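Methyltransferase-like protein (Saccharopolyspora spinosa, PDB 4PNE) catalyses a [4+2] cycloaddition in spinosyn biosynthesis, using a fold resembling that of SAM-dependent methyltransferases. Local coordinates at residues T88-V99 / L154-W165; T196-G204 / L218-L226. All coordinates share one frame; numbering follows the deposited sequence.

Contact 1: residues T88-V99 / L154-W165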
loop_
_atom_site.group_PDB
_atom_site.type_symbol
_atom_site.label_atom_id
_atom_site.label_comp_id
_atom_site.label_asym_id
_atom_site.label_seq_id
_atom_site.Cartn_x
_atom_site.Cartn_y
_atom_site.Cartn_z
ATOM N N THR A 88 -8.659 9.058 -7.788
ATOM C CA THR A 88 -7.827 10.002 -7.057
ATOM C C THR A 88 -7.097 11.020 -7.935
ATOM O O THR A 88 -6.757 12.090 -7.455
ATOM C CB THR A 88 -6.770 9.280 -6.205
ATOM O OG1 THR A 88 -5.935 8.476 -7.050
ATOM C CG2 THR A 88 -7.438 8.426 -5.191
ATOM N N VAL A 89 -6.876 10.709 -9.207
ATOM C CA VAL A 89 -6.146 11.611 -10.093
ATOM C C VAL A 89 -7.202 12.215 -10.988
ATOM O O VAL A 89 -7.623 11.611 -11.964
ATOM C CB VAL A 89 -5.057 10.887 -10.900
ATOM C CG1 VAL A 89 -4.360 11.823 -11.876
ATOM C CG2 VAL A 89 -4.026 10.254 -9.950
ATOM N N LEU A 90 -7.645 13.411 -10.633
ATOM C CA LEU A 90 -8.854 13.952 -11.229
ATOM C C LEU A 90 -8.546 14.934 -12.359
ATOM O O LEU A 90 -9.449 15.340 -13.095
ATOM C CB LEU A 90 -9.695 14.626 -10.153
ATOM C CG LEU A 90 -10.039 13.785 -8.913
ATOM C CD1 LEU A 90 -10.906 14.601 -7.979
ATOM C CD2 LEU A 90 -10.709 12.466 -9.271
ATOM N N ASP A 91 -7.272 15.285 -12.526
ATOM C CA ASP A 91 -6.871 16.199 -13.581
ATOM C C ASP A 91 -5.376 16.083 -13.812
ATOM O O ASP A 91 -4.687 15.483 -13.006
ATOM C CB ASP A 91 -7.238 17.632 -13.189
ATOM C CG ASP A 91 -7.504 18.516 -14.379
ATOM O OD1 ASP A 91 -7.049 18.190 -15.508
ATOM O OD2 ASP A 91 -8.200 19.535 -14.174
ATOM N N GLY A 92 -4.877 16.652 -14.906
ATOM C CA GLY A 92 -3.446 16.843 -15.049
ATOM C C GLY A 92 -3.009 17.978 -14.130
ATOM O O GLY A 92 -3.813 18.811 -13.730
ATOM N N GLY A 93 -1.723 18.041 -13.814
ATOM C CA GLY A 93 -1.159 19.200 -13.144
ATOM C C GLY A 93 -1.387 19.269 -11.655
ATOM O O GLY A 93 -1.259 20.328 -11.051
ATOM N N VAL A 94 -1.721 18.123 -11.068
ATOM C CA VAL A 94 -1.918 18.025 -9.622
ATOM C C VAL A 94 -0.675 17.440 -8.968
ATOM O O VAL A 94 0.200 16.881 -9.654
ATOM C CB VAL A 94 -3.124 17.149 -9.280
ATOM C CG1 VAL A 94 -4.425 17.755 -9.811
ATOM C CG2 VAL A 94 -2.963 15.752 -9.839
ATOM N N ARG A 95 -0.591 17.611 -7.650
ATOM C CA ARG A 95 0.481 17.075 -6.835
ATOM C C ARG A 95 -0.137 16.006 -5.953
ATOM O O ARG A 95 -1.149 16.259 -5.310
ATOM C CB ARG A 95 1.166 18.161 -5.986
ATOM C CG ARG A 95 2.531 17.730 -5.487
ATOM C CD ARG A 95 3.187 18.754 -4.588
ATOM N NE ARG A 95 4.361 18.168 -3.962
ATOM C CZ ARG A 95 4.987 18.692 -2.910
ATOM N NH1 ARG A 95 6.040 18.070 -2.395
ATOM N NH2 ARG A 95 4.553 19.828 -2.372
ATOM N N LEU A 96 0.462 14.819 -5.943
ATOM C CA LEU A 96 -0.049 13.654 -5.246
ATOM C C LEU A 96 0.998 13.096 -4.270
ATOM O O LEU A 96 2.164 12.943 -4.662
ATOM C CB LEU A 96 -0.452 12.585 -6.270
ATOM C CG LEU A 96 -1.211 11.392 -5.714
ATOM C CD1 LEU A 96 -2.289 10.956 -6.684
ATOM C CD2 LEU A 96 -0.239 10.292 -5.458
ATOM N N LEU A 97 0.614 12.829 -3.020
ATOM C CA LEU A 97 1.493 12.175 -2.050
ATOM C C LEU A 97 1.188 10.676 -2.002
ATOM O O LEU A 97 0.077 10.291 -1.651
ATOM C CB LEU A 97 1.313 12.792 -0.662
ATOM C CG LEU A 97 2.154 12.261 0.494
ATOM C CD1 LEU A 97 3.596 12.578 0.275
ATOM C CD2 LEU A 97 1.628 12.800 1.814
ATOM N N ASP A 98 2.165 9.858 -2.356
ATOM C CA ASP A 98 2.074 8.401 -2.312
ATOM C C ASP A 98 2.659 7.927 -0.960
ATOM O O ASP A 98 3.867 7.847 -0.767
ATOM C CB ASP A 98 2.807 7.833 -3.571
ATOM C CG ASP A 98 2.725 6.320 -3.694
ATOM O OD1 ASP A 98 1.993 5.691 -2.924
ATOM O OD2 ASP A 98 3.430 5.779 -4.582
ATOM N N VAL A 99 1.778 7.669 -0.013
ATOM C CA VAL A 99 2.128 7.408 1.372
ATOM C C VAL A 99 2.468 5.933 1.518
ATOM O O VAL A 99 1.590 5.089 1.448
ATOM C CB VAL A 99 0.998 7.760 2.306
ATOM C CG1 VAL A 99 1.402 7.430 3.761
ATOM C CG2 VAL A 99 0.652 9.217 2.168
ATOM N N LEU A 154 5.021 14.341 8.667
ATOM C CA LEU A 154 5.310 14.773 7.316
ATOM C C LEU A 154 5.986 16.130 7.322
ATOM O O LEU A 154 5.540 17.023 8.043
ATOM C CB LEU A 154 4.020 14.841 6.506
ATOM C CG LEU A 154 3.299 13.513 6.290
ATOM C CD1 LEU A 154 1.984 13.803 5.545
ATOM C CD2 LEU A 154 4.143 12.538 5.518
ATOM N N PRO A 155 7.029 16.299 6.487
ATOM C CA PRO A 155 7.758 17.582 6.476
ATOM C C PRO A 155 7.029 18.688 5.705
ATOM O O PRO A 155 7.463 19.840 5.715
ATOM C CB PRO A 155 9.066 17.218 5.783
ATOM C CG PRO A 155 8.693 16.113 4.854
ATOM C CD PRO A 155 7.689 15.294 5.630
ATOM N N TYR A 156 5.906 18.355 5.088
ATOM C CA TYR A 156 5.274 19.236 4.131
ATOM C C TYR A 156 4.385 20.256 4.818
ATOM O O TYR A 156 3.851 19.990 5.899
ATOM C CB TYR A 156 4.461 18.406 3.134
ATOM C CG TYR A 156 5.258 17.244 2.626
ATOM C CD1 TYR A 156 6.358 17.456 1.831
ATOM C CD2 TYR A 156 4.921 15.942 2.968
ATOM C CE1 TYR A 156 7.128 16.393 1.383
ATOM C CE2 TYR A 156 5.663 14.879 2.533
ATOM C CZ TYR A 156 6.768 15.108 1.736
ATOM O OH TYR A 156 7.519 14.054 1.295
ATOM N N PRO A 157 4.216 21.426 4.199
ATOM C CA PRO A 157 3.298 22.422 4.751
ATOM C C PRO A 157 1.852 21.967 4.665
ATOM O O PRO A 157 1.516 21.079 3.853
ATOM C CB PRO A 157 3.546 23.657 3.874
ATOM C CG PRO A 157 4.226 23.176 2.654
ATOM C CD PRO A 157 4.833 21.852 2.930
ATOM N N ASP A 158 1.000 22.548 5.508
ATOM C CA ASP A 158 -0.435 22.352 5.367
ATOM C C ASP A 158 -0.874 22.634 3.944
ATOM O O ASP A 158 -0.334 23.536 3.307
ATOM C CB ASP A 158 -1.245 23.280 6.258
ATOM C CG ASP A 158 -0.976 23.099 7.737
ATOM O OD1 ASP A 158 -0.051 22.359 8.139
ATOM O OD2 ASP A 158 -1.714 23.758 8.502
ATOM N N ASN A 159 -1.875 21.900 3.456
ATOM C CA ASN A 159 -2.535 22.241 2.191
ATOM C C ASN A 159 -1.556 22.278 1.013
ATOM O O ASN A 159 -1.546 23.224 0.231
ATOM C CB ASN A 159 -3.255 23.603 2.320
ATOM C CG ASN A 159 -4.151 23.679 3.549
ATOM O OD1 ASN A 159 -5.052 22.873 3.725
ATOM N ND2 ASN A 159 -3.902 24.670 4.406
ATOM N N ALA A 160 -0.739 21.228 0.898
ATOM C CA ALA A 160 0.292 21.088 -0.143
ATOM C C ALA A 160 -0.107 20.188 -1.312
ATOM O O ALA A 160 0.383 20.362 -2.430
ATOM C CB ALA A 160 1.549 20.550 0.470
ATOM N N PHE A 161 -0.970 19.206 -1.061
ATOM C CA PHE A 161 -1.244 18.165 -2.059
ATOM C C PHE A 161 -2.695 18.130 -2.500
ATOM O O PHE A 161 -3.599 18.256 -1.682
ATOM C CB PHE A 161 -0.881 16.780 -1.510
ATOM C CG PHE A 161 0.562 16.615 -1.241
ATOM C CD1 PHE A 161 1.399 16.225 -2.232
ATOM C CD2 PHE A 161 1.060 16.838 0.011
ATOM C CE1 PHE A 161 2.733 16.070 -2.002
ATOM C CE2 PHE A 161 2.413 16.706 0.269
ATOM C CZ PHE A 161 3.249 16.320 -0.736
ATOM N N ASP A 162 -2.929 17.901 -3.788
ATOM C CA ASP A 162 -4.267 17.738 -4.323
ATOM C C ASP A 162 -4.867 16.364 -4.007
ATOM O O ASP A 162 -6.086 16.205 -3.943
ATOM C CB ASP A 162 -4.262 17.931 -5.843
ATOM C CG ASP A 162 -3.734 19.299 -6.257
ATOM O OD1 ASP A 162 -4.473 20.290 -6.111
ATOM O OD2 ASP A 162 -2.577 19.422 -6.713
ATOM N N ALA A 163 -4.005 15.369 -3.832
ATOM C CA ALA A 163 -4.445 14.007 -3.622
ATOM C C ALA A 163 -3.382 13.219 -2.906
ATOM O O ALA A 163 -2.220 13.649 -2.804
ATOM C CB ALA A 163 -4.775 13.340 -4.930
ATOM N N ALA A 164 -3.790 12.056 -2.430
ATOM C CA ALA A 164 -2.906 11.124 -1.784
ATOM C C ALA A 164 -3.356 9.700 -1.999
ATOM O O ALA A 164 -4.545 9.450 -2.158
ATOM C CB ALA A 164 -2.859 11.421 -0.309
ATOM N N TRP A 165 -2.405 8.772 -1.949
ATOM C CA TRP A 165 -2.657 7.337 -1.885
ATOM C C TRP A 165 -2.149 6.770 -0.548
ATOM O O TRP A 165 -1.103 7.164 -0.068
ATOM C CB TRP A 165 -1.948 6.581 -2.986
ATOM C CG TRP A 165 -2.295 6.924 -4.353
ATOM C CD1 TRP A 165 -3.449 7.518 -4.782
ATOM C CD2 TRP A 165 -1.481 6.734 -5.511
ATOM N NE1 TRP A 165 -3.420 7.658 -6.147
ATOM C CE2 TRP A 165 -2.218 7.186 -6.613
ATOM C CE3 TRP A 165 -0.210 6.176 -5.729
ATOM C CZ2 TRP A 165 -1.714 7.160 -7.902
ATOM C CZ3 TRP A 165 0.275 6.121 -7.009
ATOM C CH2 TRP A 165 -0.463 6.603 -8.081
HETATM O O HOH W 1 2.718 21.632 -3.100
#
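Leu96, Leu97 and Asp98 pair in parallel with Ala163, Ala164 and Trp165, joining strands 95-99 and 161-167 inside the Rossmann-type methyltransferase sheet. Three backbone bonds form the ladder: Leu97 N to Ala163 O (3.0 Å), Trp165 N to Leu97 O (2.9 Å) and Val99 N to Trp165 O (2.9 Å). At the corner before the ladder, Asp162 holds both polar backbone atoms of Arg95: its OD2 accepts Arg95 N at 2.8 Å through the anti lone pair, and its N donates to Arg95 O. Trp165 NE1 donates to Thr88 OG1 (2.8 Å) nearly in the ring plane.

CH-pi contacts pack both sheet faces. Leu96 CD2 lies over the indole five-membered ring, 3.9 Å from its centroid; on the other face Leu97 CB sits 3.7 Å from the Phe161 ring centroid. With CG anti to the backbone N (chi1 -162°), extended Arg95 sets one guanidinium face over Phe161 CE1, the planes 43° apart, while water 1 links NH2 to Ala160 O.

Bonded at its edge and covered by Leu96, the indole is probably fixed in rotation; Asp98 CG approaches its CE3, carboxylate and ring 72° apart, and the Asp98 side chain lies about 4 Å from bound S-adenosyl-L-homocysteine.

Contact 2: residues T196-G204 / L218-L226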
loop_
_atom_site.group_PDB
_atom_site.type_symbol
_atom_site.label_atom_id
_atom_site.label_comp_id
_atom_site.label_asym_id
_atom_site.label_seq_id
_atom_site.Cartn_x
_atom_site.Cartn_y
_atom_site.Cartn_z
ATOM N N THR A 196 -6.257 1.645 0.144
ATOM C CA THR A 196 -6.588 0.237 0.036
ATOM C C THR A 196 -5.970 -0.514 1.167
ATOM O O THR A 196 -4.911 -0.143 1.712
ATOM C CB THR A 196 -6.193 -0.379 -1.300
ATOM O OG1 THR A 196 -4.773 -0.513 -1.397
ATOM C CG2 THR A 196 -6.702 0.455 -2.464
ATOM N N GLU A 197 -6.645 -1.592 1.551
ATOM C CA GLU A 197 -6.118 -2.348 2.647
ATOM C C GLU A 197 -6.651 -3.760 2.661
ATOM O O GLU A 197 -7.800 -4.036 2.234
ATOM C CB GLU A 197 -6.423 -1.638 3.957
ATOM C CG GLU A 197 -5.550 -2.054 5.090
ATOM C CD GLU A 197 -4.058 -2.021 4.751
ATOM O OE1 GLU A 197 -3.477 -0.912 4.876
ATOM O OE2 GLU A 197 -3.517 -3.095 4.421
ATOM N N VAL A 198 -5.792 -4.653 3.136
ATOM C CA VAL A 198 -6.178 -5.991 3.582
ATOM C C VAL A 198 -6.861 -5.892 4.934
ATOM O O VAL A 198 -6.283 -5.347 5.874
ATOM C CB VAL A 198 -4.945 -6.935 3.678
ATOM C CG1 VAL A 198 -5.320 -8.305 4.198
ATOM C CG2 VAL A 198 -4.247 -7.046 2.315
ATOM N N VAL A 199 -8.083 -6.396 5.019
ATOM C CA VAL A 199 -8.899 -6.307 6.238
ATOM C C VAL A 199 -9.417 -7.675 6.677
ATOM O O VAL A 199 -9.399 -8.624 5.929
ATOM C CB VAL A 199 -10.108 -5.367 6.057
ATOM C CG1 VAL A 199 -9.643 -3.940 5.826
ATOM C CG2 VAL A 199 -11.004 -5.815 4.902
ATOM N N LYS A 200 -9.900 -7.766 7.905
ATOM C CA LYS A 200 -10.776 -8.879 8.243
ATOM C C LYS A 200 -12.102 -8.642 7.528
ATOM O O LYS A 200 -12.667 -7.546 7.648
ATOM C CB LYS A 200 -10.955 -8.943 9.759
ATOM C CG LYS A 200 -11.717 -10.169 10.222
ATOM C CD LYS A 200 -11.669 -10.266 11.733
ATOM C CE LYS A 200 -12.123 -11.635 12.222
ATOM N NZ LYS A 200 -13.558 -11.839 11.966
ATOM N N ARG A 201 -12.565 -9.610 6.734
ATOM C CA ARG A 201 -13.712 -9.358 5.867
ATOM C C ARG A 201 -14.959 -8.972 6.646
ATOM O O ARG A 201 -15.702 -8.098 6.232
ATOM C CB ARG A 201 -14.044 -10.593 5.021
ATOM C CG ARG A 201 -15.231 -10.371 4.068
ATOM C CD ARG A 201 -15.599 -11.611 3.277
ATOM N NE ARG A 201 -15.896 -12.761 4.124
ATOM C CZ ARG A 201 -15.103 -13.819 4.288
ATOM N NH1 ARG A 201 -13.963 -13.912 3.650
ATOM N NH2 ARG A 201 -15.487 -14.814 5.087
ATOM N N GLU A 202 -15.185 -9.641 7.764
ATOM C CA GLU A 202 -16.426 -9.444 8.515
ATOM C C GLU A 202 -16.215 -9.747 9.984
ATOM O O GLU A 202 -15.257 -10.411 10.345
ATOM C CB GLU A 202 -17.546 -10.314 7.933
ATOM C CG GLU A 202 -17.203 -11.785 7.781
ATOM C CD GLU A 202 -18.255 -12.512 6.966
ATOM O OE1 GLU A 202 -19.422 -12.510 7.408
ATOM O OE2 GLU A 202 -17.942 -13.003 5.860
ATOM N N ALA A 203 -17.114 -9.249 10.825
ATOM C CA ALA A 203 -16.964 -9.398 12.272
ATOM C C ALA A 203 -17.091 -10.835 12.792
ATOM O O ALA A 203 -16.849 -11.091 13.971
ATOM C CB ALA A 203 -17.966 -8.496 12.959
ATOM N N GLY A 204 -17.441 -11.786 11.934
ATOM C CA GLY A 204 -17.603 -13.170 12.365
ATOM C C GLY A 204 -16.342 -13.848 12.894
ATOM O O GLY A 204 -15.249 -13.687 12.340
ATOM N N LEU A 218 0.763 -8.478 9.657
ATOM C CA LEU A 218 -0.144 -7.351 9.455
ATOM C C LEU A 218 -1.209 -7.250 10.571
ATOM O O LEU A 218 -1.883 -8.229 10.899
ATOM C CB LEU A 218 -0.814 -7.470 8.091
ATOM C CG LEU A 218 -1.768 -6.349 7.703
ATOM C CD1 LEU A 218 -1.018 -5.060 7.460
ATOM C CD2 LEU A 218 -2.620 -6.763 6.519
ATOM N N ARG A 219 -1.350 -6.046 11.120
ATOM C CA ARG A 219 -2.432 -5.698 12.053
ATOM C C ARG A 219 -3.803 -6.132 11.472
ATOM O O ARG A 219 -4.072 -5.917 10.305
ATOM C CB ARG A 219 -2.390 -4.187 12.316
ATOM C CG ARG A 219 -3.510 -3.647 13.139
ATOM C CD ARG A 219 -3.452 -2.124 13.158
ATOM N NE ARG A 219 -2.528 -1.596 14.171
ATOM C CZ ARG A 219 -1.497 -0.786 13.925
ATOM N NH1 ARG A 219 -1.191 -0.443 12.686
ATOM N NH2 ARG A 219 -0.740 -0.342 14.924
ATOM N N ILE A 220 -4.636 -6.785 12.278
ATOM C CA ILE A 220 -5.984 -7.162 11.860
ATOM C C ILE A 220 -6.919 -5.979 12.101
ATOM O O ILE A 220 -6.970 -5.408 13.196
ATOM C CB ILE A 220 -6.508 -8.409 12.615
ATOM C CG1 ILE A 220 -5.509 -9.567 12.492
ATOM C CG2 ILE A 220 -7.922 -8.814 12.137
ATOM C CD1 ILE A 220 -6.053 -10.899 12.926
ATOM N N CYS A 221 -7.662 -5.616 11.069
ATOM C CA CYS A 221 -8.557 -4.488 11.141
ATOM C C CYS A 221 -9.762 -4.730 10.224
ATOM O O CYS A 221 -9.586 -5.173 9.074
ATOM C CB CYS A 221 -7.766 -3.238 10.731
ATOM S SG CYS A 221 -8.594 -1.680 10.821
ATOM N N LEU A 222 -10.957 -4.372 10.670
ATOM C CA LEU A 222 -12.123 -4.315 9.779
ATOM C C LEU A 222 -12.093 -3.066 8.882
ATOM O O LEU A 222 -11.609 -2.024 9.295
ATOM C CB LEU A 222 -13.421 -4.285 10.589
ATOM C CG LEU A 222 -13.685 -5.476 11.501
ATOM C CD1 LEU A 222 -14.775 -5.124 12.509
ATOM C CD2 LEU A 222 -14.103 -6.662 10.678
ATOM N N ALA A 223 -12.644 -3.155 7.675
ATOM C CA ALA A 223 -12.811 -1.982 6.847
ATOM C C ALA A 223 -13.625 -0.917 7.573
ATOM O O ALA A 223 -13.344 0.273 7.464
ATOM C CB ALA A 223 -13.476 -2.340 5.540
ATOM N N GLU A 224 -14.634 -1.362 8.312
ATOM C CA GLU A 224 -15.490 -0.470 9.077
ATOM C C GLU A 224 -14.688 0.326 10.112
ATOM O O GLU A 224 -15.024 1.476 10.408
ATOM C CB GLU A 224 -16.603 -1.277 9.767
ATOM C CG GLU A 224 -17.577 -1.984 8.796
ATOM C CD GLU A 224 -17.177 -3.411 8.396
ATOM O OE1 GLU A 224 -15.981 -3.805 8.458
ATOM O OE2 GLU A 224 -18.094 -4.152 7.993
ATOM N N GLN A 225 -13.621 -0.283 10.628
ATOM C CA GLN A 225 -12.755 0.357 11.638
ATOM C C GLN A 225 -11.840 1.386 10.984
ATOM O O GLN A 225 -11.582 2.456 11.529
ATOM C CB GLN A 225 -11.942 -0.697 12.386
ATOM C CG GLN A 225 -12.827 -1.499 13.336
ATOM C CD GLN A 225 -12.134 -2.688 13.968
ATOM O OE1 GLN A 225 -11.375 -3.419 13.330
ATOM N NE2 GLN A 225 -12.426 -2.913 15.231
ATOM N N LEU A 226 -11.340 1.034 9.809
ATOM C CA LEU A 226 -10.571 1.964 8.991
ATOM C C LEU A 226 -11.407 3.207 8.641
ATOM O O LEU A 226 -10.938 4.336 8.739
ATOM C CB LEU A 226 -10.092 1.286 7.701
ATOM C CG LEU A 226 -8.634 0.910 7.562
ATOM C CD1 LEU A 226 -8.456 0.195 6.226
ATOM C CD2 LEU A 226 -7.785 2.161 7.602
HETATM O O HOH W 2 -6.207 -6.446 8.492
HETATM O O HOH W 3 -14.249 -5.348 6.846
HETATM O O HOH W 4 -17.753 -6.143 6.373
#
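Val199 and Lys200, at the end of strand 191-200, meet the extended loop at Cys221-Leu222 that leads into helix 223-233. This is the start of a beta-alpha-beta crossover of the methyltransferase-like fold, which continues to strand 236-242, with antiparallel strand 290-298 lying between the two.

The tight part is on the inner side. Val199 CB presses on Cys221 O at 3.1 Å, and its CG1, anti to the carbonyl carbon (chi1 -65°), reaches past that oxygen to Ala223 CB at 4.2 Å. Leu226 CD1 meets Glu197 CB at 3.6 Å, the two side chains crossing at about a right angle; Leu226 also touches Leu295 of strand 290-298. On the opposite face of the strand, Val198 CB meets Leu218 CD2 at 3.7 Å. Lys200 N donates to Cys221 O at 2.9 Å, but from 45° out of the carbonyl plane. Beside this direct bond, water 2 donates to Val198 O and Arg219 O and accepts from Cys221 N.

The outer side is looser and wetter. Leu222 CD2 rests on Lys200 O at 3.5 Å; beyond it water 3 accepts from Ala223 N, the first N-H of the helix, within reach of Lys200 O and Glu224 OE1. Water 4 spans from Arg201 O to Glu224 OE2. The Lys200 chain leads away, its NZ bonding to Glu202 O in the loop that follows the strand. Leu222 is the N-cap; Gln225, three residues on, folds back so that its OE1 accepts Leu222 N at 2.9 Å and 170°.

Overall arrangement
The two contacts serve neighbouring strands of one sheet: contact 1 holds strand 161-167 against strand 95-99, and contact 2 begins on strand 191-200, which lies next to 161-167. Their centres are about 25 Å apart, and their nearest atoms, about 7 Å apart, do not touch. Contact 1 is buried, a parallel strand pair held by a short backbone ladder with aromatic rings packed on both faces. Contact 2 is partly buried, a strand end against a loop and helix start, with one direct backbone bond between the segments, supplemented by bridging waters. Contact 1 reaches the cofactor-product site, whereas Glu197 of contact 2 stays about 8 Å from S-adenosyl-L-homocysteine.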